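Local coordinates for Non-structural protein 3 (Porcine deltacoronavirus, PDB 6LN0) that combines a macro domain with a zinc-containing papain-like protease domain that probably cleaves the viral polyprotein, at residues Leu224-Gln229 against Ile299-Asn304; Asn259-Ala264 against Thr303-Gly308. All coordinates share one frame; numbering follows the deposited sequence.

Contact 1. Residues Leu224-Gln229 against Ile299-Asn304; sequences LDLNLQ and IYASTN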
# COMPACT_ATOMS: atom_id res chain seq x y z
N LEU A 224 -8.44 -16.60 0.44
CA LEU A 224 -9.21 -16.37 1.66
C LEU A 224 -10.54 -15.67 1.39
O LEU A 224 -11.28 -15.42 2.35
CB LEU A 224 -8.39 -15.54 2.66
CG LEU A 224 -7.24 -16.26 3.34
CD1 LEU A 224 -6.55 -15.38 4.37
CD2 LEU A 224 -7.71 -17.54 3.98
N ASP A 225 -10.82 -15.32 0.13
CA ASP A 225 -12.07 -14.65 -0.26
C ASP A 225 -12.17 -13.25 0.32
O ASP A 225 -13.24 -12.81 0.73
CB ASP A 225 -13.30 -15.46 0.16
CG ASP A 225 -13.84 -16.29 -0.95
OD1 ASP A 225 -13.17 -16.34 -2.01
OD2 ASP A 225 -14.92 -16.91 -0.76
N LEU A 226 -11.05 -12.53 0.38
CA LEU A 226 -11.08 -11.18 0.90
C LEU A 226 -10.62 -10.21 -0.18
O LEU A 226 -9.70 -10.51 -0.94
CB LEU A 226 -10.19 -11.03 2.14
CG LEU A 226 -10.22 -12.11 3.21
CD1 LEU A 226 -9.17 -11.80 4.27
CD2 LEU A 226 -11.61 -12.26 3.84
N ASN A 227 -11.25 -9.05 -0.24
CA ASN A 227 -10.62 -7.93 -0.92
C ASN A 227 -9.49 -7.39 -0.04
O ASN A 227 -9.19 -7.92 1.03
CB ASN A 227 -11.64 -6.85 -1.27
CG ASN A 227 -12.31 -6.23 -0.06
OD1 ASN A 227 -11.65 -5.78 0.89
ND2 ASN A 227 -13.63 -6.13 -0.11
N LEU A 228 -8.87 -6.30 -0.49
CA LEU A 228 -7.62 -5.86 0.14
C LEU A 228 -7.86 -5.14 1.45
O LEU A 228 -7.04 -5.26 2.37
CB LEU A 228 -6.84 -4.95 -0.81
CG LEU A 228 -6.27 -5.65 -2.05
CD1 LEU A 228 -5.29 -4.75 -2.77
CD2 LEU A 228 -5.62 -6.96 -1.68
N GLN A 229 -8.93 -4.34 1.54
CA GLN A 229 -9.34 -3.79 2.83
C GLN A 229 -9.47 -4.91 3.86
O GLN A 229 -8.86 -4.87 4.94
CB GLN A 229 -10.67 -3.05 2.70
CG GLN A 229 -10.60 -1.72 2.01
CD GLN A 229 -10.92 -1.82 0.52
OE1 GLN A 229 -10.40 -2.70 -0.19
NE2 GLN A 229 -11.76 -0.91 0.04
N ILE A 299 -12.31 -14.70 10.38
CA ILE A 299 -13.73 -14.49 10.62
C ILE A 299 -14.03 -13.01 10.71
O ILE A 299 -15.01 -12.52 10.12
CB ILE A 299 -14.21 -15.21 11.89
CG1 ILE A 299 -13.83 -16.68 11.86
CG2 ILE A 299 -15.70 -15.03 12.06
CD1 ILE A 299 -14.86 -17.53 11.38
N TYR A 300 -13.22 -12.27 11.45
CA TYR A 300 -13.46 -10.84 11.62
C TYR A 300 -13.36 -10.10 10.30
O TYR A 300 -14.18 -9.21 10.02
CB TYR A 300 -12.48 -10.25 12.61
CG TYR A 300 -12.93 -10.27 14.06
CD1 TYR A 300 -13.62 -9.20 14.59
CD2 TYR A 300 -12.62 -11.35 14.89
CE1 TYR A 300 -14.00 -9.19 15.90
CE2 TYR A 300 -13.00 -11.34 16.20
CZ TYR A 300 -13.70 -10.26 16.71
OH TYR A 300 -14.10 -10.24 18.02
N ALA A 301 -12.36 -10.43 9.47
CA ALA A 301 -12.19 -9.72 8.20
C ALA A 301 -13.28 -10.08 7.20
O ALA A 301 -13.71 -9.24 6.40
CB ALA A 301 -10.81 -10.01 7.60
N SER A 302 -13.72 -11.34 7.20
CA SER A 302 -14.78 -11.74 6.28
C SER A 302 -16.12 -11.09 6.62
O SER A 302 -16.93 -10.85 5.72
CB SER A 302 -14.94 -13.26 6.26
OG SER A 302 -13.73 -13.89 5.86
N THR A 303 -16.39 -10.81 7.90
CA THR A 303 -17.66 -10.21 8.30
C THR A 303 -17.52 -8.72 8.61
O THR A 303 -18.48 -8.11 9.10
CB THR A 303 -18.28 -10.96 9.50
OG1 THR A 303 -17.42 -10.91 10.64
CG2 THR A 303 -18.49 -12.41 9.17
N ASN A 304 -16.37 -8.12 8.32
CA ASN A 304 -16.19 -6.67 8.40
C ASN A 304 -16.42 -6.16 9.82
O ASN A 304 -17.17 -5.21 10.06
CB ASN A 304 -17.09 -5.95 7.40
CG ASN A 304 -16.78 -6.32 5.98
OD1 ASN A 304 -15.69 -6.07 5.50
ND2 ASN A 304 -17.73 -6.94 5.29

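Contact 2. Residues Asn259-Ala264 against Thr303-Gly308; sequences NCFVSA and TNRRVG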
# COMPACT_ATOMS: atom_id res chain seq x y z
N ASN A 259 -16.19 -11.05 21.51
CA ASN A 259 -16.04 -12.07 20.49
C ASN A 259 -17.09 -13.20 20.59
O ASN A 259 -16.85 -14.28 20.04
CB ASN A 259 -14.63 -12.66 20.56
CG ASN A 259 -14.39 -13.46 21.83
OD1 ASN A 259 -15.20 -13.40 22.76
ND2 ASN A 259 -13.30 -14.23 21.87
N CYS A 260 -18.22 -13.01 21.29
CA CYS A 260 -19.11 -14.15 21.50
C CYS A 260 -19.80 -14.55 20.21
O CYS A 260 -20.02 -15.75 19.98
CB CYS A 260 -20.13 -13.85 22.62
SG CYS A 260 -21.14 -12.36 22.39
N PHE A 261 -20.10 -13.57 19.35
CA PHE A 261 -20.62 -13.88 18.02
C PHE A 261 -19.70 -14.80 17.23
O PHE A 261 -20.17 -15.52 16.35
CB PHE A 261 -20.88 -12.59 17.22
CG PHE A 261 -19.65 -11.97 16.60
CD1 PHE A 261 -18.71 -11.30 17.37
CD2 PHE A 261 -19.47 -12.01 15.23
CE1 PHE A 261 -17.59 -10.71 16.76
CE2 PHE A 261 -18.36 -11.43 14.62
CZ PHE A 261 -17.42 -10.78 15.39
N VAL A 262 -18.41 -14.85 17.57
CA VAL A 262 -17.51 -15.75 16.86
C VAL A 262 -17.54 -17.14 17.48
O VAL A 262 -17.75 -18.14 16.78
CB VAL A 262 -16.08 -15.18 16.85
CG1 VAL A 262 -15.12 -16.18 16.27
CG2 VAL A 262 -16.04 -13.89 16.08
N SER A 263 -17.34 -17.22 18.80
CA SER A 263 -17.42 -18.50 19.50
C SER A 263 -18.76 -19.19 19.26
O SER A 263 -18.80 -20.41 19.06
CB SER A 263 -17.18 -18.32 21.00
OG SER A 263 -17.95 -17.23 21.51
N ALA A 264 -19.86 -18.45 19.28
CA ALA A 264 -21.15 -19.11 19.04
C ALA A 264 -21.21 -19.70 17.63
O ALA A 264 -21.69 -20.83 17.42
CB ALA A 264 -22.29 -18.14 19.29
N THR A 303 -16.39 -10.81 7.90
CA THR A 303 -17.66 -10.21 8.30
C THR A 303 -17.52 -8.72 8.61
O THR A 303 -18.48 -8.11 9.10
CB THR A 303 -18.28 -10.96 9.50
OG1 THR A 303 -17.42 -10.91 10.64
CG2 THR A 303 -18.49 -12.41 9.17
N ASN A 304 -16.37 -8.12 8.32
CA ASN A 304 -16.19 -6.67 8.40
C ASN A 304 -16.42 -6.16 9.82
O ASN A 304 -17.17 -5.21 10.06
CB ASN A 304 -17.09 -5.95 7.40
CG ASN A 304 -16.78 -6.32 5.98
OD1 ASN A 304 -15.69 -6.07 5.50
ND2 ASN A 304 -17.73 -6.94 5.29
N ARG A 305 -15.77 -6.80 10.77
CA ARG A 305 -15.80 -6.37 12.15
C ARG A 305 -14.39 -6.05 12.61
O ARG A 305 -13.41 -6.50 12.00
CB ARG A 305 -16.39 -7.45 13.07
CG ARG A 305 -17.72 -7.95 12.62
CD ARG A 305 -18.76 -6.87 12.74
NE ARG A 305 -20.07 -7.41 12.41
CZ ARG A 305 -21.19 -6.69 12.38
NH1 ARG A 305 -21.14 -5.39 12.64
NH2 ARG A 305 -22.35 -7.28 12.08
N ARG A 306 -14.29 -5.31 13.70
CA ARG A 306 -13.03 -5.12 14.38
C ARG A 306 -13.12 -5.70 15.78
O ARG A 306 -14.18 -5.67 16.41
CB ARG A 306 -12.64 -3.65 14.43
CG ARG A 306 -12.78 -2.93 13.09
CD ARG A 306 -11.97 -3.62 11.98
NE ARG A 306 -10.54 -3.73 12.29
CZ ARG A 306 -9.63 -2.79 12.00
NH1 ARG A 306 -9.99 -1.67 11.39
NH2 ARG A 306 -8.36 -2.99 12.33
N VAL A 307 -12.00 -6.24 16.25
CA VAL A 307 -11.95 -6.80 17.60
C VAL A 307 -12.35 -5.74 18.61
O VAL A 307 -11.88 -4.59 18.57
CB VAL A 307 -10.54 -7.34 17.87
CG1 VAL A 307 -10.38 -8.68 17.20
CG2 VAL A 307 -9.51 -6.37 17.33
N GLY A 308 -13.24 -6.12 19.53
CA GLY A 308 -13.85 -5.18 20.45
C GLY A 308 -15.28 -4.89 20.04
O GLY A 308 -16.17 -4.75 20.89

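Contact 1. Residues Leu224-Gln229 against Ile299-Asn304
With chi1 at -43°, L226 holds CG anti to its carbonyl carbon, and an extended chi2 of 175° spreads the two methyls over the last turn of helix 293-302. CD1 meets the methyl of A301, 4.1 Å from its CB, while CD2 reaches S302, 3.4 Å from OG. The serine turns OG beside its own backbone N, which places that oxygen against the leucine methyl; its hydrogen bond goes back to the carbonyl of W298, one turn earlier in the same helix. L226 belongs to the short link between helices 215-223 and 228-237. Just before it D225, with positive phi, closes the first helix in a Schellman motif; just after it N227 is the N-cap of the second, its OD1 taking the backbone N-H of Q230. On the other side of the contact T303 is the first residue to leave helical angles, and its N and OG1 approach the carbonyl O of I299 from opposite faces of its plane, OG1 at 2.9 Å from that O. Y234 of helix 228-237 packs on both L226 and A301. No hydrogen bond joins 224-229 to 299-304 directly: between the two segments the contact is apolar, the two methyls of L226 lying on A301 and S302, and the polar links run beside it, from W298 NE1 to L224 O and from Q230 NE2 to N304 OD1.

Contact 2. Residues Asn259-Ala264 against Thr303-Gly308
The apolar part of the contact is F261 against the aliphatic stem of R305. The ring corner at CZ lies 4.0 Å from R305 CG, with CB slightly farther off, and the methylenes approach obliquely to the ring. A bend at chi2 (-67°) carries the guanidinium away from the ring, its plane 79° from that of the ring, so the methylenes make the touch. Within its own helix V262 CG2 sits over the centre of one ring face, 3.4 Å above the plane. Among the polar groups, T303 OG1, which bonds to I299 O, lies at the ring edge near its plane, 4.1 Å from F261 CE2. The end of R305 is held by Q315, whose OE1 accepts from NH2. In the first turn of helix 260-270 the carbonyl of C260 takes both A264 N and the hydroxyl of S263, with S263 OG 3.0 Å from C260 O. Among its neighbours, the contact brings the start of helix 260-270 to the loop between helices 293-302 and 313-322; Y300 of the former meets the F261 ring edge-to-face, and C399 of strand 398-402 touches F261 as well.

From the N terminus, the chain passes first through 224-229, between two helices, and then reaches 259-264 at the start of helix 260-270. Both contacts close on the following course through 299-308, where they share T303 and N304. The loop of contact 2, with 38 residues between its segments, begins inside the 69-residue span of contact 1 and ends beyond it, so the loops cross rather than nest. Y300 joins them: its O is 3.0 Å from R305 N, a probable hydrogen bond, and its OH packs on N259. Together they tie the link before helix 228-237 and the start of helix 260-270 to the end of helix 293-302 and the loop that follows it.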